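Long-range contacts in dITP/XTP pyrophosphatase (PDB 6WWD), which probably hydrolyses non-canonical purine nucleoside triphosphates such as XTP, dITP and ITP to their monophosphates, keeping them out of DNA and RNA: residues R117-V122 with P159-R164; M1-A6 with V28-L33; N52-A57 with A124-T129; L75-L80 with A103-Q108; A47-N52 with P84-A89. All blocks are in the same frame, centred on the assembly; numbering follows the deposited sequence.

Overall arrangement
From the N terminus, contact 2 closes first: strands 2-5 and 29-31 meet after one intervening helix, and this loop is complete before any other contact opens. The next three interlock. Contact 5 opens at A47 and contact 3 directly behind it, sharing N52, so both begin on helix 49-64; contact 4 opens at L75. Contact 5 closes first, at 84-89, crossing both of its partners, while contact 4, closing at 103-108, is nested inside the long loop that contact 3 closes on strand 118-128. Contact 1 starts on that same strand, crosses contact 3 and closes last, at 159-164. They pair strands 2-5 and 29-31, lay 161-163 across 118-128 and fasten helices 49-64 and 98-108 to one sheet.

Contact 1 (R117-V122 with P159-R164); sequences RGAAFV and PIFVPR
Strand 118-122 and the short strand 161-163 cross at 90° with their axes 8.0 Å apart, and A119 and F161 are among the residues that face each other at the crossing. Side chains fill the gap, chiefly two phenylalanines. F161 sends CG opposite its own backbone N (chi1 -179°), which carries the ring up against the other strand. F121 CD2 and CE2 lie over one face of that ring, towards its rim, with F121 CE2 3.5 Å from F161 CD2. The pair is oblique, planes at 43° and centroids 4.4 Å apart. At the other end of the F161 ring, CE1 meets A120 CA obliquely at 3.9 Å, and A119 O approaches the ring edge near its plane. R164 bends its chain so that NH2 comes near A119 O; a water joins the two through weak bonds only. The firmer partners of its guanidinium are G143 O and E134 of the second subunit, a salt bridge. Strand 134-145 pairs with both strands, W141 meeting the F161 ring, while L75 of strand 67-77 touches both phenylalanines and I160 packs on helix 98-108.

Contact 2 (M1-A6 with V28-L33); sequences MKILVA and VELVSL
M1 O takes the first backbone bond of a parallel ladder, from E29 N. I3 then uses both its polar backbone atoms, its N donating to E29 O and its O accepting from V31 N at 3.0 Å. The ladder finishes with V5 N to V31 O, 2.8 Å long. CA-H...O contacts fill in between, such as K2 CA to E29 O at 3.2 Å.

Apolar packing splits between the faces. On the one bearing I3 and L30, I3 CD1 touches V28 CG1 at 3.7 Å and I3 CB meets L30 CD2. On the other, L4 CD1 lies 3.8 Å from V31 CG2. Beyond the ladder, L33 CD1 presses on the backbone of A6, 3.4 Å from its C.

K2 and E29, both exposed, lie on the face that also carries L4 and V31. K2 crosses E29 at a slant, CG against CG at 3.6 Å, but K2 NZ stays 4.7 Å from E29 OE2, so any attraction is probably modest. V31 CG1 passes K2 CD roughly at right angles.

Helix 10-22 joins the two strands and packs L16 on V5 and L30, and L20 on V28: a beta-alpha-beta unit at one edge of the sheet, whose first strand leads straight into the predicted substrate-binding residues from S7 onward.

Contact 3 (N52-A57 with A124-T129); sequences NALIKA and ACALVT
L54 reaches from helix 49-64 towards two residues of strand 118-128, A126 and V128. Its CB leaves the flank of the helix still 4.5 Å from A126 CB. With chi1 at -86°, CG turns back beside the backbone N and arrives 3.9 Å from the same methyl. There the branches part: CD2 drops into the angle between A126 CB, at 3.8 Å, and V128 CG2, at 3.9 Å, while CD1 points away from both. L54 and V128 thus meet roughly at right angles. Further out, E134 and V136 of strand 134-145 touch the leucine, and so does K142 of the second subunit.

This is a helix laid across a sheet, as expected of the alpha/beta fold of the HAM1 family. The helix axis passes 7.0 Å from the strand, their directions 35° apart, and alanines make that closeness possible. A126 CB pushes right up to the helix backbone, 3.5 Å from A53 C, as well as meeting A53 CB. One turn along, A57 CB meets V128 CG2 at 3.7 Å, the valine branch that CD2 of L54 also uses. A57 N to A53 O is a bond of the helix itself, which sets these two methyls on the same side.

The neighbouring strand 67-77 brings D72, the predicted magnesium-binding residue, against A53; K56 on the same helix forms salt bridges with D72 and E44. On the reverse of the strand, C125 and L127 point away from the helix and pack on L192 and L188 of the second subunit.

Contact 4 (L75-L80 with A103-Q108); sequences LAVDAL and ALLLAQ
L105 splays its two methyls between three residues of the opposite segment. CD2 lies 3.5 Å from L75 CD2, while CD1 pushes against L80 CD1, also at 3.5 Å, closer than carbons usually sit. V77 adds a looser touch, its CG2 4.2 Å from L105 CD1. The leucine gets there by setting CG opposite its backbone N (chi1 -177°), which carries the fork toward L75 and L80, both meeting it obliquely.

Helix 98-108 packs on the end of strand 67-77, a helix-on-sheet layer of the alpha/beta HAM1 fold. The backbones stay well apart, V77 CA and L105 CA 9.4 Å from each other, so side chains make the junction. L80 belongs to the turn after the strand, where its N bonds V77 O at 3.0 Å, and this brings its side chain round to the helix.

Q108, one turn after L105, crosses L80 at about a right angle and rests OE1 3.7 Å from L80 CD1. Its buried amide is engaged at both ends: OE1 accepts from W91 NE1, and NE2 donates to W91 O of the third subunit. L80 packs on L87 of that subunit too, and L75 touches Y157, a predicted substrate-binding residue.

Contact 5 (A47-N52 with P84-A89); sequences ASFEDN and PGVLSA
The F49 ring and V86 pass each other pointing opposite ways, F49 CD1 3.9 Å from V86 CG1. Further along, CE1 and CZ lie obliquely against the carbonyl of G85, F49 CE1 3.4 Å from G85 O. With chi1 at -56°, the F49 ring folds back from the helix start towards the turn. N52 comes at V86 from the next turn of the helix, and the two cross obliquely: N52 ND2 touches V86 CG1 at 3.5 Å, leaving that methyl wedged between the amide, the ring and S48 O.

The N52 amide is held in place by a bond from ND2 to S48 O, 3.0 Å and nearly straight, with the acceptor in the amide plane; ND2 also donates to T45 O. N52 N reaches S48 O from the opposite face. S48 also caps the helix, its OG accepting from D51 N at 2.8 Å.

G85 CA comes within 4.2 Å of A47 CA, the backbones packed together. G85 O takes two bonds from S88, one from N and one from OG, the latter in the carbonyl plane on a lone pair; S88 OG accepts from L75 N.

A capped helix start meets a type II' turn (P84 to L87) overlapping a type I turn, behind a cis peptide. F49, N52 and V86 all touch D72, so the arrangement probably backs the predicted magnesium site.

Contact 1 (R117-V122 with P159-R164)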
# COMPACT_ATOMS: atom_id res chain seq x y z
N ARG D 117 0.69 14.33 -11.18
CA ARG D 117 2.07 14.57 -10.78
C ARG D 117 2.21 14.79 -9.27
O ARG D 117 3.21 15.38 -8.85
CB ARG D 117 2.63 15.76 -11.56
CG ARG D 117 2.61 15.57 -13.08
CD ARG D 117 3.21 16.76 -13.82
NE ARG D 117 4.67 16.79 -13.64
CZ ARG D 117 5.54 16.08 -14.35
NH1 ARG D 117 5.13 15.28 -15.34
NH2 ARG D 117 6.83 16.17 -14.07
N GLY D 118 1.25 14.33 -8.47
CA GLY D 118 1.30 14.58 -7.03
C GLY D 118 2.51 13.96 -6.35
O GLY D 118 2.99 12.90 -6.74
N ALA D 119 2.97 14.64 -5.30
CA ALA D 119 4.15 14.22 -4.54
C ALA D 119 4.13 14.90 -3.17
O ALA D 119 3.36 15.82 -2.93
CB ALA D 119 5.44 14.57 -5.29
N ALA D 120 5.06 14.48 -2.31
CA ALA D 120 5.25 15.09 -1.00
C ALA D 120 6.70 14.96 -0.56
O ALA D 120 7.34 13.94 -0.79
CB ALA D 120 4.35 14.43 0.06
N PHE D 121 7.22 16.01 0.08
CA PHE D 121 8.42 15.86 0.89
C PHE D 121 8.01 15.26 2.23
O PHE D 121 7.05 15.71 2.85
CB PHE D 121 9.12 17.20 1.10
CG PHE D 121 10.09 17.59 -0.00
CD1 PHE D 121 11.02 16.68 -0.50
CD2 PHE D 121 10.09 18.88 -0.51
CE1 PHE D 121 11.92 17.07 -1.50
CE2 PHE D 121 10.98 19.28 -1.52
CZ PHE D 121 11.89 18.38 -2.01
N VAL D 122 8.71 14.22 2.66
CA VAL D 122 8.37 13.48 3.86
C VAL D 122 9.57 13.47 4.78
O VAL D 122 10.70 13.28 4.33
CB VAL D 122 7.95 12.02 3.56
CG1 VAL D 122 7.55 11.32 4.85
CG2 VAL D 122 6.83 11.97 2.56
N PRO D 159 14.20 22.33 -6.75
CA PRO D 159 13.87 23.00 -8.03
C PRO D 159 12.73 22.34 -8.80
O PRO D 159 12.21 22.98 -9.71
CB PRO D 159 15.19 22.92 -8.82
CG PRO D 159 16.23 22.76 -7.80
CD PRO D 159 15.62 21.95 -6.71
N ILE D 160 12.30 21.12 -8.48
CA ILE D 160 11.21 20.48 -9.22
C ILE D 160 10.04 20.13 -8.32
O ILE D 160 9.12 19.45 -8.76
CB ILE D 160 11.68 19.23 -9.98
CG1 ILE D 160 12.25 18.19 -9.00
CG2 ILE D 160 12.62 19.58 -11.13
CD1 ILE D 160 12.48 16.85 -9.65
N PHE D 161 10.05 20.56 -7.06
CA PHE D 161 8.95 20.29 -6.15
C PHE D 161 8.07 21.53 -6.06
O PHE D 161 8.53 22.58 -5.62
CB PHE D 161 9.44 19.88 -4.76
CG PHE D 161 8.33 19.58 -3.79
CD1 PHE D 161 7.60 18.41 -3.90
CD2 PHE D 161 7.98 20.49 -2.79
CE1 PHE D 161 6.55 18.12 -3.01
CE2 PHE D 161 6.94 20.21 -1.89
CZ PHE D 161 6.23 19.02 -2.01
N VAL D 162 6.81 21.40 -6.47
CA VAL D 162 5.85 22.50 -6.42
C VAL D 162 4.96 22.28 -5.21
O VAL D 162 4.12 21.36 -5.23
CB VAL D 162 5.01 22.60 -7.71
CG1 VAL D 162 4.02 23.75 -7.60
CG2 VAL D 162 5.91 22.77 -8.95
N PRO D 163 5.11 23.05 -4.13
CA PRO D 163 4.19 22.93 -2.99
C PRO D 163 2.75 23.24 -3.38
O PRO D 163 2.47 24.21 -4.08
CB PRO D 163 4.73 23.99 -2.01
CG PRO D 163 6.13 24.17 -2.40
CD PRO D 163 6.15 24.05 -3.90
N ARG D 164 1.83 22.43 -2.86
CA ARG D 164 0.42 22.72 -3.07
C ARG D 164 0.10 24.11 -2.53
O ARG D 164 0.65 24.54 -1.52
CB ARG D 164 -0.44 21.64 -2.41
CG ARG D 164 -1.61 21.20 -3.26
CD ARG D 164 -2.13 19.83 -2.87
NE ARG D 164 -1.31 18.75 -3.41
CZ ARG D 164 -1.44 17.47 -3.06
NH1 ARG D 164 -2.36 17.14 -2.16
NH2 ARG D 164 -0.63 16.53 -3.58
O HOH W 1 0.85 13.81 -2.56

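Contact 2 (M1-A6 with V28-L33)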
# COMPACT_ATOMS: atom_id res chain seq x y z
N MET D 1 20.98 12.31 31.55
CA MET D 1 20.66 11.15 30.73
C MET D 1 21.22 11.30 29.32
O MET D 1 21.09 12.37 28.71
CB MET D 1 19.14 10.95 30.69
CG MET D 1 18.62 10.32 29.41
SD MET D 1 16.83 10.05 29.44
CE MET D 1 16.70 8.75 30.68
N LYS D 2 21.83 10.24 28.78
CA LYS D 2 22.33 10.25 27.42
C LYS D 2 21.30 9.67 26.47
O LYS D 2 20.64 8.68 26.79
CB LYS D 2 23.65 9.48 27.30
CG LYS D 2 24.84 10.17 27.94
CD LYS D 2 26.13 9.47 27.58
CE LYS D 2 27.22 9.71 28.60
NZ LYS D 2 28.26 8.65 28.55
N ILE D 3 21.16 10.32 25.31
CA ILE D 3 20.32 9.87 24.21
C ILE D 3 21.17 9.80 22.95
O ILE D 3 21.86 10.77 22.62
CB ILE D 3 19.11 10.80 23.99
CG1 ILE D 3 18.17 10.76 25.20
CG2 ILE D 3 18.38 10.45 22.68
CD1 ILE D 3 16.95 11.60 25.04
N LEU D 4 21.14 8.67 22.27
CA LEU D 4 21.86 8.53 21.01
C LEU D 4 21.03 9.13 19.86
O LEU D 4 19.87 8.75 19.65
CB LEU D 4 22.19 7.06 20.74
CG LEU D 4 22.80 6.73 19.38
CD1 LEU D 4 24.22 7.34 19.21
CD2 LEU D 4 22.84 5.23 19.17
N VAL D 5 21.62 10.07 19.12
CA VAL D 5 21.06 10.49 17.84
C VAL D 5 21.80 9.74 16.73
O VAL D 5 23.02 9.87 16.60
CB VAL D 5 21.12 12.01 17.66
CG1 VAL D 5 20.53 12.38 16.30
CG2 VAL D 5 20.36 12.70 18.79
N ALA D 6 21.07 8.93 15.96
CA ALA D 6 21.66 8.08 14.92
C ALA D 6 22.03 8.93 13.70
O ALA D 6 21.50 8.78 12.60
CB ALA D 6 20.72 6.95 14.54
N VAL D 28 19.98 16.24 29.70
CA VAL D 28 19.96 15.30 28.59
C VAL D 28 21.11 15.66 27.66
O VAL D 28 21.05 16.69 26.97
CB VAL D 28 18.63 15.32 27.83
CG1 VAL D 28 18.71 14.42 26.61
CG2 VAL D 28 17.50 14.89 28.74
N GLU D 29 22.15 14.83 27.63
CA GLU D 29 23.23 15.02 26.66
C GLU D 29 23.04 14.08 25.49
O GLU D 29 22.82 12.87 25.66
CB GLU D 29 24.63 14.87 27.27
CG GLU D 29 24.86 13.74 28.24
CD GLU D 29 26.10 13.98 29.10
OE1 GLU D 29 26.42 15.16 29.40
OE2 GLU D 29 26.76 12.98 29.49
N LEU D 30 23.07 14.65 24.29
CA LEU D 30 22.96 13.91 23.05
C LEU D 30 24.35 13.47 22.62
O LEU D 30 25.31 14.24 22.72
CB LEU D 30 22.36 14.82 21.98
CG LEU D 30 21.04 15.46 22.40
CD1 LEU D 30 20.50 16.29 21.26
CD2 LEU D 30 20.01 14.42 22.86
N VAL D 31 24.46 12.23 22.16
CA VAL D 31 25.68 11.64 21.63
C VAL D 31 25.36 11.21 20.21
O VAL D 31 24.19 10.99 19.88
CB VAL D 31 26.21 10.46 22.48
CG1 VAL D 31 26.30 10.85 23.96
CG2 VAL D 31 25.32 9.23 22.33
N SER D 32 26.37 11.20 19.35
CA SER D 32 26.21 10.86 17.94
C SER D 32 26.81 9.49 17.64
O SER D 32 27.37 8.83 18.51
CB SER D 32 26.85 11.93 17.05
OG SER D 32 28.26 11.71 17.00
N LEU D 33 26.69 9.08 16.38
CA LEU D 33 27.28 7.82 15.93
C LEU D 33 28.81 7.82 16.02
O LEU D 33 29.42 6.75 16.00
CB LEU D 33 26.82 7.53 14.51
CG LEU D 33 25.33 7.16 14.47
CD1 LEU D 33 24.80 7.07 13.04
CD2 LEU D 33 25.14 5.84 15.19
O HOH W 2 22.97 13.55 30.65

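Contact 3 (N52-A57 with A124-T129)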
# COMPACT_ATOMS: atom_id res chain seq x y z
N ASN D 52 11.84 2.77 8.13
CA ASN D 52 13.28 2.86 8.08
C ASN D 52 13.84 3.69 9.22
O ASN D 52 14.91 3.37 9.73
CB ASN D 52 13.72 3.39 6.71
CG ASN D 52 13.83 2.28 5.68
OD1 ASN D 52 14.83 1.57 5.63
ND2 ASN D 52 12.77 2.09 4.87
N ALA D 53 13.13 4.72 9.66
CA ALA D 53 13.59 5.44 10.84
C ALA D 53 13.58 4.51 12.05
O ALA D 53 14.52 4.51 12.84
CB ALA D 53 12.73 6.68 11.10
N LEU D 54 12.54 3.67 12.16
CA LEU D 54 12.47 2.72 13.27
C LEU D 54 13.60 1.70 13.20
O LEU D 54 14.20 1.36 14.23
CB LEU D 54 11.11 2.01 13.28
CG LEU D 54 10.03 2.78 14.04
CD1 LEU D 54 8.63 2.15 13.79
CD2 LEU D 54 10.38 2.78 15.54
N ILE D 55 13.90 1.18 12.01
CA ILE D 55 15.00 0.23 11.90
C ILE D 55 16.29 0.86 12.43
O ILE D 55 17.03 0.24 13.20
CB ILE D 55 15.16 -0.26 10.45
CG1 ILE D 55 13.99 -1.18 10.08
CG2 ILE D 55 16.48 -1.01 10.31
CD1 ILE D 55 13.95 -1.52 8.59
N LYS D 56 16.56 2.11 12.05
CA LYS D 56 17.79 2.76 12.49
C LYS D 56 17.81 2.99 13.99
O LYS D 56 18.85 2.82 14.64
CB LYS D 56 18.00 4.07 11.74
CG LYS D 56 18.81 3.89 10.48
CD LYS D 56 18.26 4.67 9.31
CE LYS D 56 18.20 6.14 9.59
NZ LYS D 56 18.09 6.89 8.32
N ALA D 57 16.67 3.39 14.57
CA ALA D 57 16.66 3.65 16.01
C ALA D 57 16.81 2.37 16.82
O ALA D 57 17.54 2.36 17.83
CB ALA D 57 15.38 4.41 16.41
N ALA D 124 10.54 11.67 8.56
CA ALA D 124 10.15 10.79 9.66
C ALA D 124 11.22 10.76 10.74
O ALA D 124 12.42 10.82 10.45
CB ALA D 124 9.88 9.36 9.16
N CYS D 125 10.77 10.65 11.99
CA CYS D 125 11.61 10.60 13.18
C CYS D 125 11.12 9.46 14.05
O CYS D 125 9.92 9.38 14.34
CB CYS D 125 11.53 11.90 13.98
SG CYS D 125 12.59 13.22 13.38
N ALA D 126 12.04 8.60 14.50
CA ALA D 126 11.67 7.50 15.38
C ALA D 126 12.43 7.58 16.69
O ALA D 126 13.58 8.05 16.75
CB ALA D 126 11.92 6.15 14.72
N LEU D 127 11.76 7.13 17.75
CA LEU D 127 12.38 6.97 19.06
C LEU D 127 12.16 5.54 19.51
O LEU D 127 11.03 5.05 19.48
CB LEU D 127 11.81 7.93 20.10
CG LEU D 127 12.17 7.60 21.56
CD1 LEU D 127 13.63 7.89 21.87
CD2 LEU D 127 11.25 8.32 22.55
N VAL D 128 13.23 4.88 19.94
CA VAL D 128 13.16 3.58 20.59
C VAL D 128 13.88 3.71 21.91
O VAL D 128 15.00 4.24 21.97
CB VAL D 128 13.77 2.46 19.73
CG1 VAL D 128 13.71 1.13 20.46
CG2 VAL D 128 13.06 2.36 18.38
N THR D 129 13.23 3.31 22.96
CA THR D 129 13.77 3.45 24.31
C THR D 129 14.54 2.20 24.69
O THR D 129 14.39 1.14 24.07
CB THR D 129 12.64 3.69 25.30
OG1 THR D 129 11.83 2.51 25.41
CG2 THR D 129 11.79 4.89 24.87

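Contact 4 (L75-L80 with A103-Q108)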
# COMPACT_ATOMS: atom_id res chain seq x y z
N LEU D 75 11.58 12.06 -0.82
CA LEU D 75 10.51 12.47 -1.70
C LEU D 75 9.63 11.27 -2.04
O LEU D 75 10.14 10.20 -2.38
CB LEU D 75 11.08 13.11 -2.97
CG LEU D 75 10.13 13.63 -4.05
CD1 LEU D 75 9.36 14.84 -3.54
CD2 LEU D 75 10.98 14.01 -5.26
N ALA D 76 8.31 11.46 -1.98
CA ALA D 76 7.34 10.43 -2.32
C ALA D 76 6.50 10.93 -3.48
O ALA D 76 5.82 11.95 -3.36
CB ALA D 76 6.44 10.09 -1.12
N VAL D 77 6.53 10.20 -4.60
CA VAL D 77 5.83 10.59 -5.82
C VAL D 77 4.72 9.57 -6.09
O VAL D 77 5.00 8.37 -6.22
CB VAL D 77 6.79 10.69 -7.02
CG1 VAL D 77 6.05 11.11 -8.28
CG2 VAL D 77 7.97 11.63 -6.72
N ASP D 78 3.48 10.05 -6.16
CA ASP D 78 2.34 9.16 -6.38
C ASP D 78 2.56 8.25 -7.59
O ASP D 78 2.37 7.03 -7.52
CB ASP D 78 1.06 9.98 -6.56
CG ASP D 78 0.73 10.84 -5.35
OD1 ASP D 78 1.57 10.95 -4.43
OD2 ASP D 78 -0.38 11.41 -5.30
N ALA D 79 2.97 8.84 -8.72
CA ALA D 79 3.12 8.09 -9.96
C ALA D 79 4.20 7.02 -9.89
O ALA D 79 4.24 6.13 -10.75
CB ALA D 79 3.43 9.05 -11.12
N LEU D 80 5.10 7.09 -8.90
CA LEU D 80 6.14 6.09 -8.69
C LEU D 80 5.84 5.21 -7.48
O LEU D 80 6.75 4.66 -6.85
CB LEU D 80 7.51 6.75 -8.52
CG LEU D 80 8.04 7.69 -9.62
CD1 LEU D 80 9.47 8.18 -9.30
CD2 LEU D 80 7.99 7.10 -11.04
N ALA D 103 17.10 15.08 -12.71
CA ALA D 103 16.90 14.84 -14.14
C ALA D 103 16.24 13.49 -14.40
O ALA D 103 15.37 13.37 -15.27
CB ALA D 103 18.23 14.95 -14.89
N LEU D 104 16.64 12.45 -13.66
CA LEU D 104 15.99 11.15 -13.83
C LEU D 104 14.51 11.23 -13.49
O LEU D 104 13.65 10.71 -14.22
CB LEU D 104 16.69 10.09 -12.98
CG LEU D 104 16.00 8.70 -12.92
CD1 LEU D 104 15.86 8.06 -14.33
CD2 LEU D 104 16.72 7.77 -11.92
N LEU D 105 14.18 11.85 -12.36
CA LEU D 105 12.78 11.94 -11.95
C LEU D 105 11.94 12.64 -13.01
O LEU D 105 10.86 12.15 -13.39
CB LEU D 105 12.68 12.66 -10.61
CG LEU D 105 11.26 12.75 -10.05
CD1 LEU D 105 10.69 11.37 -9.93
CD2 LEU D 105 11.29 13.38 -8.69
N LEU D 106 12.40 13.80 -13.49
CA LEU D 106 11.69 14.50 -14.56
C LEU D 106 11.51 13.63 -15.79
O LEU D 106 10.42 13.60 -16.38
CB LEU D 106 12.42 15.78 -14.97
CG LEU D 106 12.42 16.98 -14.03
CD1 LEU D 106 13.11 18.15 -14.72
CD2 LEU D 106 10.98 17.31 -13.66
N ALA D 107 12.58 12.96 -16.21
CA ALA D 107 12.51 12.13 -17.41
C ALA D 107 11.54 10.98 -17.21
O ALA D 107 10.79 10.62 -18.12
CB ALA D 107 13.89 11.61 -17.80
N GLN D 108 11.56 10.37 -16.02
CA GLN D 108 10.64 9.27 -15.74
C GLN D 108 9.19 9.73 -15.86
O GLN D 108 8.34 9.00 -16.37
CB GLN D 108 10.90 8.68 -14.34
CG GLN D 108 12.18 7.83 -14.23
CD GLN D 108 12.43 7.33 -12.82
OE1 GLN D 108 12.20 8.04 -11.86
NE2 GLN D 108 12.90 6.10 -12.70

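Contact 5 (A47-N52 with P84-A89)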
# COMPACT_ATOMS: atom_id res chain seq x y z
N ALA D 47 9.54 2.45 0.34
CA ALA D 47 8.91 3.75 0.41
C ALA D 47 8.67 4.23 1.84
O ALA D 47 8.32 5.40 2.02
CB ALA D 47 7.57 3.73 -0.33
N SER D 48 8.87 3.40 2.85
CA SER D 48 8.44 3.77 4.20
C SER D 48 9.56 4.48 4.95
O SER D 48 10.46 3.84 5.49
CB SER D 48 7.96 2.57 4.99
OG SER D 48 7.63 3.01 6.31
N PHE D 49 9.48 5.81 5.03
CA PHE D 49 10.38 6.57 5.89
C PHE D 49 10.19 6.19 7.35
O PHE D 49 11.16 6.15 8.12
CB PHE D 49 10.17 8.07 5.69
CG PHE D 49 10.33 8.49 4.27
CD1 PHE D 49 11.60 8.70 3.74
CD2 PHE D 49 9.22 8.64 3.45
CE1 PHE D 49 11.76 9.07 2.41
CE2 PHE D 49 9.37 9.02 2.13
CZ PHE D 49 10.65 9.24 1.61
N GLU D 50 8.95 5.93 7.75
CA GLU D 50 8.68 5.54 9.13
C GLU D 50 9.35 4.22 9.49
O GLU D 50 10.06 4.14 10.50
CB GLU D 50 7.17 5.44 9.36
CG GLU D 50 6.46 6.76 9.32
CD GLU D 50 5.00 6.64 9.70
OE1 GLU D 50 4.54 5.53 9.99
OE2 GLU D 50 4.30 7.68 9.69
N ASP D 51 9.14 3.17 8.68
CA ASP D 51 9.75 1.88 8.99
C ASP D 51 11.26 2.00 9.06
O ASP D 51 11.91 1.41 9.92
CB ASP D 51 9.39 0.81 7.95
CG ASP D 51 7.95 0.39 7.99
OD1 ASP D 51 7.23 0.67 8.99
OD2 ASP D 51 7.52 -0.22 6.98
N ASN D 52 11.84 2.77 8.13
CA ASN D 52 13.28 2.86 8.08
C ASN D 52 13.84 3.69 9.22
O ASN D 52 14.91 3.37 9.73
CB ASN D 52 13.72 3.39 6.71
CG ASN D 52 13.83 2.28 5.68
OD1 ASN D 52 14.83 1.57 5.63
ND2 ASN D 52 12.77 2.09 4.87
N PRO D 84 10.65 8.12 -5.06
CA PRO D 84 11.96 7.57 -4.69
C PRO D 84 12.04 7.04 -3.26
O PRO D 84 12.88 6.18 -3.03
CB PRO D 84 12.91 8.76 -4.87
CG PRO D 84 12.26 9.58 -5.92
CD PRO D 84 10.79 9.50 -5.58
N GLY D 85 11.21 7.52 -2.34
CA GLY D 85 11.18 6.93 -1.01
C GLY D 85 12.53 7.06 -0.35
O GLY D 85 13.21 8.08 -0.48
N VAL D 86 12.96 6.00 0.35
CA VAL D 86 14.24 6.05 1.07
C VAL D 86 15.43 5.93 0.14
O VAL D 86 16.58 6.06 0.61
CB VAL D 86 14.27 5.00 2.20
CG1 VAL D 86 13.05 5.17 3.13
CG2 VAL D 86 14.35 3.60 1.64
N LEU D 87 15.21 5.76 -1.17
CA LEU D 87 16.26 5.88 -2.17
C LEU D 87 16.33 7.29 -2.78
O LEU D 87 17.04 7.49 -3.78
CB LEU D 87 16.06 4.85 -3.29
CG LEU D 87 16.55 3.42 -2.99
CD1 LEU D 87 15.62 2.78 -2.01
CD2 LEU D 87 16.61 2.58 -4.24
N SER D 88 15.67 8.28 -2.16
CA SER D 88 15.63 9.64 -2.74
C SER D 88 17.02 10.19 -3.02
O SER D 88 17.27 10.75 -4.10
CB SER D 88 14.88 10.58 -1.79
OG SER D 88 13.50 10.34 -1.85
N ALA D 89 17.94 10.06 -2.07
CA ALA D 89 19.27 10.64 -2.20
C ALA D 89 20.15 9.90 -3.19
O ALA D 89 21.21 10.41 -3.55
CB ALA D 89 19.96 10.68 -0.82